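PDB 1LMI: immunogenic protein MPT63/MPB63 from Mycobacterium tuberculosis, which is a secreted immunogenic antigen with a beta-sandwich fold, whose molecular function is not established. Local coordinates for residues T51-A56 and G98-G103; S60-V65 and G92-Q97; I76-L81 and F107-P112; L31-A36 and Q46-T51. One frame throughout, in Å; residues are numbered along the deposited sequence.

Interaction 1: residues T51-A56 and G98-G103; sequences TATVNA and GEQSTG
An antiparallel edge pairing in the four-stranded sheet of a beta-sandwich joins residues 51-56 to 98-103, and the strand axes run 172° apart. Ala52 pairs with Gly103 and Val54 with Ser101 as hydrogen-bonded pairs; Val54 N to Ser101 O and Ser101 N to Val54 O are both 2.9 Å. The ladder runs on past the last strand pair, where Gly98 N donates to Ala56 O at 2.8 Å, nearly straight.

Between these rungs lie two non-hydrogen-bonded pairs, Thr53 with Thr102 and Asn55 with Gln100, whose side chains share one face. The hydroxyls of the first pair meet at 2.7 Å between Thr53 OG1 and Thr102 OG1, a hydrogen bond of unsettled direction. With chi1 -165° placing OG1 opposite its backbone N, Thr102 points it at Thr53; Ala52 O, 3.2 Å from Thr102 OG1, is another acceptor within reach. The Asn55 and Gln100 amides stack, their planes 18° apart. Asn55 ND2 is 3.4 Å from Gln100 NE2, but as two donors they do not bond; ND2 is hydrogen-bonded to Glu12. A water ties the stack together, donating to Asn55 OD1 and Gly98 O and accepting from Gln100 NE2 at 3.0 Å.

On the other face, Val54 CG1 packs 3.9 Å from Ser101 CB, near Pro63 and Ile95. Side chains alternating between a polar face and one packed inward, on an outermost strand, fit a beta-sandwich.

Interaction 2: residues S60-V65 and G92-Q97; sequences SVTPAV and GATIPQ
Thr62 OG1 and Thr94 OG1 form a very short hydrogen bond of 2.5 Å, in which either hydroxyl could be the donor. Each oxygen lies anti to its own carbonyl carbon (chi1 -51° in Thr62 and -62° in Thr94), and with these torsions the two threonines, crossing at a slant, turn their hydroxyls to each other.

Next to them the backbones make one antiparallel hydrogen-bonded bridge between Val61 and Ile95. Val61 N donates to Ile95 O at 2.9 Å, in the carbonyl plane, and Ile95 N returns a bond to Val61 O at 2.8 Å, tilted 27° from that plane. Both bonds join the same two residues, and neither segment is a regular strand. Alpha hydrogens supplement them: Ser60 CA approaches Ile95 O, and Thr94 CA approaches Val61 O, the latter at 3.4 Å. Farther along, a water donates to both Pro63 O and Gly92 O, 2.7 Å from each, and so links the two segments beyond the last direct hydrogen bond between them.

Outward from these bonds, Ile95 CG1 lies 3.3 Å from Val61 O and 4.3 Å from Val61 CB, while Pro63 CD rests 3.5 Å from Ala93 O. Val61, Pro63 and Ile95 are the buried members, and they pack on Val54 and Ala56 of strand 46-56. Two loops are therefore fastened by a hydroxyl pair, one bridge and a shared water, with the threonine hydroxyls on the more exposed side and the aliphatic groups turned to the sheet.

Interaction 3: residues I76-L81 and F107-P112; sequences INYRVL and FDVTGP
Tyr78 crosses from the end strand of one sheet to residues 107-112 of the other, and its side chain meets a new partner at almost every step. CB starts 4.3 Å from Phe107 CB. With CG anti to the carbonyl carbon (chi1 -49°), the ring is carried along the backbone of the opposing segment: CD1 comes to 3.7 Å from Asp108 O, and CE1 to 3.5 Å from Thr110 N. Val109 occupies one face, its CA 4.1 Å from the ring centroid and only 11° off the normal, a CH-pi contact; its CG1 closes on CZ at 3.8 Å. The tip ends at Pro112, where OH donates to the carbonyl oxygen, Tyr78 OH to Pro112 O measuring 2.6 Å. That oxygen lies at the ring edge, near its plane, while the hydroxyl sits 16° out of the carbonyl plane.

Beside the tyrosine, Ile76 CD1 packs 3.6 Å from Pro112 CD. At the other end Phe107 turns its ring edge to Arg79 O and sets CE1 against Val80 CB. A water bridges the segments there, donating to Arg79 O and accepting from Asp108 N. The Asp108 carboxylate takes its bonds elsewhere, from the backbone N atoms of Ala44 and Gly45.

Tyr78 combines two modes of contact: its ring packs against Val109 and the backbone of 108-111, while its buried phenol is satisfied by the Pro112 carbonyl, in the segment after strand 100-109.

Interaction 4: residues L31-A36 and Q46-T51; sequences LKSSTA and QVWEAT
Trp48 lays its indole flat against the backbone of Lys32 and Ser33, the dominant orientation in this antiparallel pairing of residues 31-36 with 46-51. CG lies anti to the carbonyl carbon (chi1 -85°), turning the ring over the neighbouring strand. Ser33 N sits 3.4 Å above the ring plane over its centre, and Ser33 CA stands 3.6 Å from the five-membered ring centroid, only 6° off the normal, a CH-pi contact. Leu31 meets the indole differently: it crosses at about a right angle and brings CD1 near the ring plane, 4.0 Å from CE3 of Trp48.

Lys32 and Glu49 lie side by side, pointing the same way, from a hydrogen-bonded pair in which Lys32 N to Glu49 O and Glu49 N to Lys32 O are both 2.9 Å. Their charged ends do not form a salt bridge. Glu49 is held instead by Ser34, whose OG donates at 2.8 Å to the anti lone pair of Glu49 OE1. The same Ser34 OG accepts from Ala36 N at 3.0 Å, an ST turn, and a water donating to Glu49 OE1 also accepts from Thr35 N.

Past the regular strand, Ser34 N still reaches Val47 O at 2.8 Å. The buried serine hydroxyl is thus used as both donor and acceptor, coupling the carboxylate to the turn, while the indole shields the strand backbone on the other face.

Interactions 1, 3 and 4 reach the antiparallel sheet ordered 12-17, 22-33, 46-56, 100-109. Interaction 4 closes first along the chain, pairing 22-33 with 46-56; interaction 1 then pairs the far half of 46-56 with 100-109, its centre about 19 Å away, sharing Thr51. Interaction 2 falls within the span of interaction 1, about 8 Å away between centres, touching it through Ala56. Interaction 3 reaches strand 77-79 of the other sheet; it adjoins interaction 4, about 10 Å away, through Val109 N to Gln46 O, a probable hydrogen bond. Loop closure in interaction 2 and inter-sheet packing in interaction 3 thus lie about 24 Å apart between centres, yet Val65 O packs 3.3 Å from Val80 CG1.

Interaction 1: residues T51-A56 and G98-G103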
# COMPACT_ATOMS: atom_id res chain seq x y z
N THR A 51 -2.44 6.45 -3.75
CA THR A 51 -3.77 5.92 -4.01
C THR A 51 -3.68 4.44 -4.35
O THR A 51 -3.00 4.04 -5.31
CB THR A 51 -4.44 6.66 -5.16
OG1 THR A 51 -4.60 8.05 -4.79
CG2 THR A 51 -5.82 6.07 -5.44
N ALA A 52 -4.32 3.61 -3.54
CA ALA A 52 -4.22 2.16 -3.64
C ALA A 52 -5.60 1.55 -3.88
O ALA A 52 -6.59 2.05 -3.32
CB ALA A 52 -3.63 1.56 -2.39
N THR A 53 -5.61 0.54 -4.72
CA THR A 53 -6.83 -0.18 -5.09
C THR A 53 -6.58 -1.69 -4.99
O THR A 53 -5.61 -2.19 -5.58
CB THR A 53 -7.27 0.15 -6.52
OG1 THR A 53 -7.38 1.58 -6.68
CG2 THR A 53 -8.67 -0.42 -6.82
N VAL A 54 -7.44 -2.40 -4.26
CA VAL A 54 -7.35 -3.86 -4.17
C VAL A 54 -8.50 -4.48 -4.95
O VAL A 54 -9.63 -3.95 -4.95
CB VAL A 54 -7.29 -4.33 -2.72
CG1 VAL A 54 -8.53 -3.93 -1.93
CG2 VAL A 54 -7.08 -5.84 -2.74
N ASN A 55 -8.19 -5.56 -5.61
CA ASN A 55 -9.10 -6.26 -6.53
C ASN A 55 -9.22 -7.70 -6.07
O ASN A 55 -8.21 -8.39 -6.05
CB ASN A 55 -8.51 -6.17 -7.93
CG ASN A 55 -9.41 -6.76 -8.99
OD1 ASN A 55 -10.51 -7.23 -8.69
ND2 ASN A 55 -8.93 -6.71 -10.23
N ALA A 56 -10.42 -8.12 -5.68
CA ALA A 56 -10.60 -9.51 -5.21
C ALA A 56 -10.79 -10.42 -6.41
O ALA A 56 -11.88 -10.62 -6.94
CB ALA A 56 -11.75 -9.50 -4.24
N GLY A 98 -14.62 -10.34 -7.20
CA GLY A 98 -15.12 -9.57 -8.34
C GLY A 98 -15.27 -8.09 -8.04
O GLY A 98 -15.47 -7.33 -8.97
N GLU A 99 -15.19 -7.69 -6.78
CA GLU A 99 -15.28 -6.27 -6.40
C GLU A 99 -13.88 -5.72 -6.17
O GLU A 99 -12.88 -6.46 -6.18
CB GLU A 99 -16.16 -6.14 -5.15
CG GLU A 99 -17.58 -6.62 -5.43
CD GLU A 99 -18.59 -6.11 -4.45
OE1 GLU A 99 -18.27 -5.35 -3.51
OE2 GLU A 99 -19.77 -6.49 -4.66
N GLN A 100 -13.84 -4.41 -5.99
CA GLN A 100 -12.61 -3.66 -5.75
C GLN A 100 -12.85 -2.65 -4.64
O GLN A 100 -14.01 -2.31 -4.36
CB GLN A 100 -12.11 -2.96 -7.03
CG GLN A 100 -11.99 -3.92 -8.19
CD GLN A 100 -11.06 -3.53 -9.29
OE1 GLN A 100 -10.18 -2.69 -9.09
NE2 GLN A 100 -11.20 -4.15 -10.46
N SER A 101 -11.74 -2.17 -4.07
CA SER A 101 -11.84 -1.16 -3.02
C SER A 101 -10.71 -0.16 -3.17
O SER A 101 -9.57 -0.62 -3.35
CB SER A 101 -11.84 -1.88 -1.67
OG SER A 101 -12.07 -1.03 -0.58
N THR A 102 -10.98 1.13 -3.13
CA THR A 102 -9.90 2.08 -3.37
C THR A 102 -9.86 3.17 -2.31
O THR A 102 -10.85 3.42 -1.61
CB THR A 102 -10.05 2.66 -4.80
OG1 THR A 102 -8.85 3.32 -5.20
CG2 THR A 102 -11.14 3.74 -4.79
N GLY A 103 -8.71 3.82 -2.23
CA GLY A 103 -8.65 4.99 -1.33
C GLY A 103 -7.20 5.37 -1.12
O GLY A 103 -6.26 4.83 -1.71
O HOH W 1 -13.20 -6.38 -10.26

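Interaction 2: residues S60-V65 and G92-Q97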
# COMPACT_ATOMS: atom_id res chain seq x y z
N SER A 60 -12.96 -13.94 -1.33
CA SER A 60 -13.18 -12.73 -0.57
C SER A 60 -11.82 -12.27 -0.01
O SER A 60 -11.10 -13.12 0.48
CB SER A 60 -14.15 -12.95 0.59
OG SER A 60 -13.70 -14.01 1.42
N VAL A 61 -11.53 -10.98 -0.14
CA VAL A 61 -10.25 -10.42 0.29
C VAL A 61 -10.46 -9.33 1.33
O VAL A 61 -11.30 -8.45 1.16
CB VAL A 61 -9.54 -9.85 -0.96
CG1 VAL A 61 -8.25 -9.14 -0.60
CG2 VAL A 61 -9.32 -10.98 -1.96
N THR A 62 -9.69 -9.39 2.40
CA THR A 62 -9.57 -8.37 3.41
C THR A 62 -8.21 -7.71 3.24
O THR A 62 -7.16 -8.33 3.46
CB THR A 62 -9.73 -8.94 4.83
OG1 THR A 62 -10.94 -9.73 4.86
CG2 THR A 62 -9.89 -7.83 5.85
N PRO A 63 -8.14 -6.48 2.77
CA PRO A 63 -6.84 -5.93 2.34
C PRO A 63 -5.93 -5.70 3.55
O PRO A 63 -6.36 -5.22 4.60
CB PRO A 63 -7.21 -4.63 1.64
CG PRO A 63 -8.54 -4.25 2.18
CD PRO A 63 -9.25 -5.53 2.54
N ALA A 64 -4.67 -6.08 3.37
CA ALA A 64 -3.73 -6.02 4.50
C ALA A 64 -3.02 -4.69 4.46
O ALA A 64 -1.83 -4.60 4.14
CB ALA A 64 -2.76 -7.17 4.37
N VAL A 65 -3.80 -3.64 4.73
CA VAL A 65 -3.29 -2.29 4.49
C VAL A 65 -2.08 -1.96 5.33
O VAL A 65 -1.21 -1.19 4.90
CB VAL A 65 -4.42 -1.26 4.77
CG1 VAL A 65 -3.94 0.16 4.55
CG2 VAL A 65 -5.65 -1.57 3.92
N GLY A 92 -10.85 -0.80 5.31
CA GLY A 92 -10.24 -2.10 5.58
C GLY A 92 -11.27 -3.22 5.50
O GLY A 92 -10.93 -4.36 5.85
N ALA A 93 -12.49 -2.92 5.05
CA ALA A 93 -13.53 -3.96 5.01
C ALA A 93 -13.26 -5.08 4.00
O ALA A 93 -12.63 -4.87 2.95
CB ALA A 93 -14.88 -3.33 4.68
N THR A 94 -13.76 -6.28 4.31
CA THR A 94 -13.66 -7.43 3.43
C THR A 94 -14.51 -7.22 2.18
O THR A 94 -15.65 -6.76 2.24
CB THR A 94 -14.16 -8.70 4.14
OG1 THR A 94 -13.31 -8.93 5.28
CG2 THR A 94 -14.04 -9.96 3.31
N ILE A 95 -13.93 -7.56 1.03
CA ILE A 95 -14.71 -7.39 -0.21
C ILE A 95 -14.87 -8.72 -0.91
O ILE A 95 -13.94 -9.53 -1.00
CB ILE A 95 -14.00 -6.42 -1.16
CG1 ILE A 95 -12.58 -6.86 -1.46
CG2 ILE A 95 -14.06 -5.01 -0.60
CD1 ILE A 95 -12.00 -6.24 -2.72
N PRO A 96 -16.05 -9.00 -1.45
CA PRO A 96 -16.28 -10.25 -2.14
C PRO A 96 -15.56 -10.32 -3.49
O PRO A 96 -15.19 -9.28 -4.08
CB PRO A 96 -17.80 -10.24 -2.41
CG PRO A 96 -18.19 -8.80 -2.35
CD PRO A 96 -17.20 -8.09 -1.45
N GLN A 97 -15.39 -11.54 -3.97
CA GLN A 97 -14.77 -11.78 -5.26
C GLN A 97 -15.44 -10.94 -6.35
O GLN A 97 -16.68 -10.89 -6.40
CB GLN A 97 -14.90 -13.27 -5.64
CG GLN A 97 -14.16 -13.61 -6.93
CD GLN A 97 -14.18 -15.10 -7.22
OE1 GLN A 97 -13.85 -15.89 -6.33
NE2 GLN A 97 -14.55 -15.45 -8.43
O HOH W 2 -8.28 -4.69 6.41

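Interaction 3: residues I76-L81 and F107-P112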
# COMPACT_ATOMS: atom_id res chain seq x y z
N ILE A 76 15.63 3.42 2.45
CA ILE A 76 14.94 4.03 3.59
C ILE A 76 13.45 3.73 3.48
O ILE A 76 12.85 3.75 2.40
CB ILE A 76 15.16 5.54 3.68
CG1 ILE A 76 16.58 5.88 4.17
CG2 ILE A 76 14.13 6.22 4.54
CD1 ILE A 76 16.73 7.35 4.48
N ASN A 77 12.84 3.39 4.61
CA ASN A 77 11.47 2.90 4.66
C ASN A 77 10.60 3.73 5.59
O ASN A 77 11.03 4.05 6.70
CB ASN A 77 11.47 1.44 5.15
CG ASN A 77 10.12 0.75 5.11
OD1 ASN A 77 9.74 0.15 4.09
ND2 ASN A 77 9.39 0.82 6.20
N TYR A 78 9.39 4.04 5.13
CA TYR A 78 8.43 4.78 5.91
C TYR A 78 7.16 3.91 5.98
O TYR A 78 6.57 3.59 4.93
CB TYR A 78 8.09 6.14 5.32
CG TYR A 78 9.29 6.99 4.94
CD1 TYR A 78 10.10 7.52 5.97
CD2 TYR A 78 9.61 7.27 3.63
CE1 TYR A 78 11.20 8.29 5.65
CE2 TYR A 78 10.72 8.06 3.30
CZ TYR A 78 11.49 8.55 4.33
OH TYR A 78 12.59 9.34 4.04
N ARG A 79 6.77 3.52 7.17
CA ARG A 79 5.59 2.71 7.39
C ARG A 79 4.32 3.45 6.99
O ARG A 79 4.20 4.67 7.21
CB ARG A 79 5.46 2.32 8.87
CG ARG A 79 6.59 1.47 9.42
CD ARG A 79 6.52 -0.00 8.98
NE ARG A 79 5.31 -0.63 9.49
CZ ARG A 79 4.29 -1.06 8.75
NH1 ARG A 79 4.28 -0.92 7.43
NH2 ARG A 79 3.27 -1.61 9.39
N VAL A 80 3.35 2.71 6.46
CA VAL A 80 2.02 3.26 6.29
C VAL A 80 1.44 3.69 7.63
O VAL A 80 1.69 3.04 8.66
CB VAL A 80 1.13 2.24 5.57
CG1 VAL A 80 0.76 1.01 6.41
CG2 VAL A 80 -0.19 2.89 5.11
N LEU A 81 0.69 4.79 7.59
CA LEU A 81 -0.01 5.24 8.79
C LEU A 81 -1.35 4.53 8.83
O LEU A 81 -2.40 5.10 8.56
CB LEU A 81 -0.20 6.76 8.74
CG LEU A 81 1.13 7.51 8.72
CD1 LEU A 81 0.90 9.00 8.96
CD2 LEU A 81 2.08 6.95 9.77
N PHE A 107 1.85 8.23 4.72
CA PHE A 107 3.18 7.95 5.27
C PHE A 107 3.74 9.20 5.95
O PHE A 107 3.41 10.31 5.52
CB PHE A 107 4.15 7.50 4.17
CG PHE A 107 3.62 6.41 3.26
CD1 PHE A 107 3.74 5.08 3.58
CD2 PHE A 107 2.99 6.77 2.07
CE1 PHE A 107 3.23 4.12 2.74
CE2 PHE A 107 2.47 5.79 1.22
CZ PHE A 107 2.59 4.46 1.55
N ASP A 108 4.57 9.08 6.97
CA ASP A 108 5.20 10.25 7.59
C ASP A 108 6.65 10.30 7.12
O ASP A 108 7.50 9.55 7.58
CB ASP A 108 5.12 10.12 9.11
CG ASP A 108 5.64 11.32 9.87
OD1 ASP A 108 6.01 12.31 9.18
OD2 ASP A 108 5.65 11.25 11.12
N VAL A 109 6.95 11.16 6.13
CA VAL A 109 8.27 11.13 5.52
C VAL A 109 9.22 12.04 6.30
O VAL A 109 9.05 13.25 6.29
CB VAL A 109 8.18 11.53 4.03
CG1 VAL A 109 9.56 11.71 3.42
CG2 VAL A 109 7.37 10.50 3.24
N THR A 110 10.17 11.39 6.95
CA THR A 110 11.10 12.13 7.79
C THR A 110 12.50 12.22 7.20
O THR A 110 13.41 12.80 7.81
CB THR A 110 11.23 11.41 9.16
OG1 THR A 110 11.59 10.06 8.88
CG2 THR A 110 9.91 11.46 9.90
N GLY A 111 12.76 11.66 6.04
CA GLY A 111 14.04 11.74 5.38
C GLY A 111 13.86 12.06 3.89
O GLY A 111 12.90 12.79 3.60
N PRO A 112 14.72 11.54 3.06
CA PRO A 112 14.58 11.76 1.61
C PRO A 112 13.20 11.32 1.13
O PRO A 112 12.56 10.40 1.69
CB PRO A 112 15.66 10.89 0.98
CG PRO A 112 16.69 10.74 2.06
CD PRO A 112 15.90 10.70 3.35
O HOH W 3 5.54 6.62 8.14

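Interaction 4: residues L31-A36 and Q46-T51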
# COMPACT_ATOMS: atom_id res chain seq x y z
N LEU A 31 1.76 8.38 -5.76
CA LEU A 31 2.60 8.58 -4.60
C LEU A 31 3.19 9.99 -4.61
O LEU A 31 3.95 10.34 -5.54
CB LEU A 31 3.73 7.55 -4.60
CG LEU A 31 4.82 7.76 -3.55
CD1 LEU A 31 4.32 7.50 -2.13
CD2 LEU A 31 6.02 6.87 -3.84
N LYS A 32 2.85 10.78 -3.61
CA LYS A 32 3.23 12.20 -3.67
C LYS A 32 3.15 12.89 -2.33
O LYS A 32 2.49 12.36 -1.43
CB LYS A 32 2.31 12.92 -4.67
CG LYS A 32 0.84 12.94 -4.28
CD LYS A 32 0.03 13.55 -5.42
CE LYS A 32 -1.46 13.38 -5.20
NZ LYS A 32 -2.21 13.79 -6.44
N SER A 33 3.85 14.01 -2.21
CA SER A 33 3.68 14.82 -0.99
C SER A 33 2.22 15.18 -0.83
O SER A 33 1.54 15.54 -1.78
CB SER A 33 4.56 16.07 -1.04
OG SER A 33 4.40 16.72 0.24
N SER A 34 1.71 15.09 0.40
CA SER A 34 0.30 15.30 0.66
C SER A 34 0.11 16.63 1.41
O SER A 34 0.99 17.08 2.14
CB SER A 34 -0.28 14.16 1.50
OG SER A 34 -1.69 14.15 1.61
N THR A 35 -1.05 17.20 1.21
CA THR A 35 -1.53 18.31 2.02
C THR A 35 -2.47 17.78 3.11
O THR A 35 -2.91 18.57 3.94
CB THR A 35 -2.33 19.31 1.17
OG1 THR A 35 -3.49 18.63 0.67
CG2 THR A 35 -1.55 19.80 -0.04
N ALA A 36 -2.78 16.49 3.09
CA ALA A 36 -3.62 15.92 4.15
C ALA A 36 -3.03 16.27 5.52
O ALA A 36 -1.82 16.25 5.72
CB ALA A 36 -3.78 14.41 4.10
N GLN A 46 6.94 15.17 6.83
CA GLN A 46 5.95 15.58 5.85
C GLN A 46 4.98 14.44 5.50
O GLN A 46 5.49 13.38 5.14
CB GLN A 46 6.69 16.02 4.58
CG GLN A 46 5.73 16.32 3.43
CD GLN A 46 4.92 17.57 3.65
OE1 GLN A 46 5.46 18.63 3.99
NE2 GLN A 46 3.62 17.49 3.44
N VAL A 47 3.69 14.71 5.56
CA VAL A 47 2.77 13.62 5.19
C VAL A 47 2.83 13.39 3.67
O VAL A 47 2.76 14.35 2.91
CB VAL A 47 1.33 13.88 5.60
CG1 VAL A 47 0.42 12.74 5.16
CG2 VAL A 47 1.23 14.10 7.11
N TRP A 48 2.98 12.13 3.30
CA TRP A 48 2.88 11.71 1.90
C TRP A 48 1.65 10.81 1.77
O TRP A 48 1.08 10.28 2.73
CB TRP A 48 4.13 10.95 1.44
CG TRP A 48 5.20 11.91 1.00
CD1 TRP A 48 5.71 12.93 1.76
CD2 TRP A 48 5.85 11.92 -0.27
NE1 TRP A 48 6.67 13.59 1.01
CE2 TRP A 48 6.77 12.99 -0.23
CE3 TRP A 48 5.77 11.14 -1.45
CZ2 TRP A 48 7.59 13.31 -1.29
CZ3 TRP A 48 6.59 11.47 -2.50
CH2 TRP A 48 7.49 12.54 -2.43
N GLU A 49 1.20 10.65 0.53
CA GLU A 49 0.07 9.80 0.24
C GLU A 49 0.35 8.95 -1.02
O GLU A 49 1.24 9.25 -1.80
CB GLU A 49 -1.22 10.60 0.03
CG GLU A 49 -1.15 11.56 -1.17
CD GLU A 49 -2.45 12.24 -1.47
OE1 GLU A 49 -2.88 13.13 -0.68
OE2 GLU A 49 -3.10 11.92 -2.46
N ALA A 50 -0.44 7.88 -1.14
CA ALA A 50 -0.54 7.19 -2.42
C ALA A 50 -2.03 6.78 -2.54
O ALA A 50 -2.80 6.76 -1.58
CB ALA A 50 0.38 6.01 -2.59
N THR A 51 -2.44 6.45 -3.75
CA THR A 51 -3.77 5.92 -4.01
C THR A 51 -3.68 4.44 -4.35
O THR A 51 -3.00 4.04 -5.31
CB THR A 51 -4.44 6.66 -5.16
OG1 THR A 51 -4.60 8.05 -4.79
CG2 THR A 51 -5.82 6.07 -5.44
O HOH W 4 -2.75 15.78 -1.15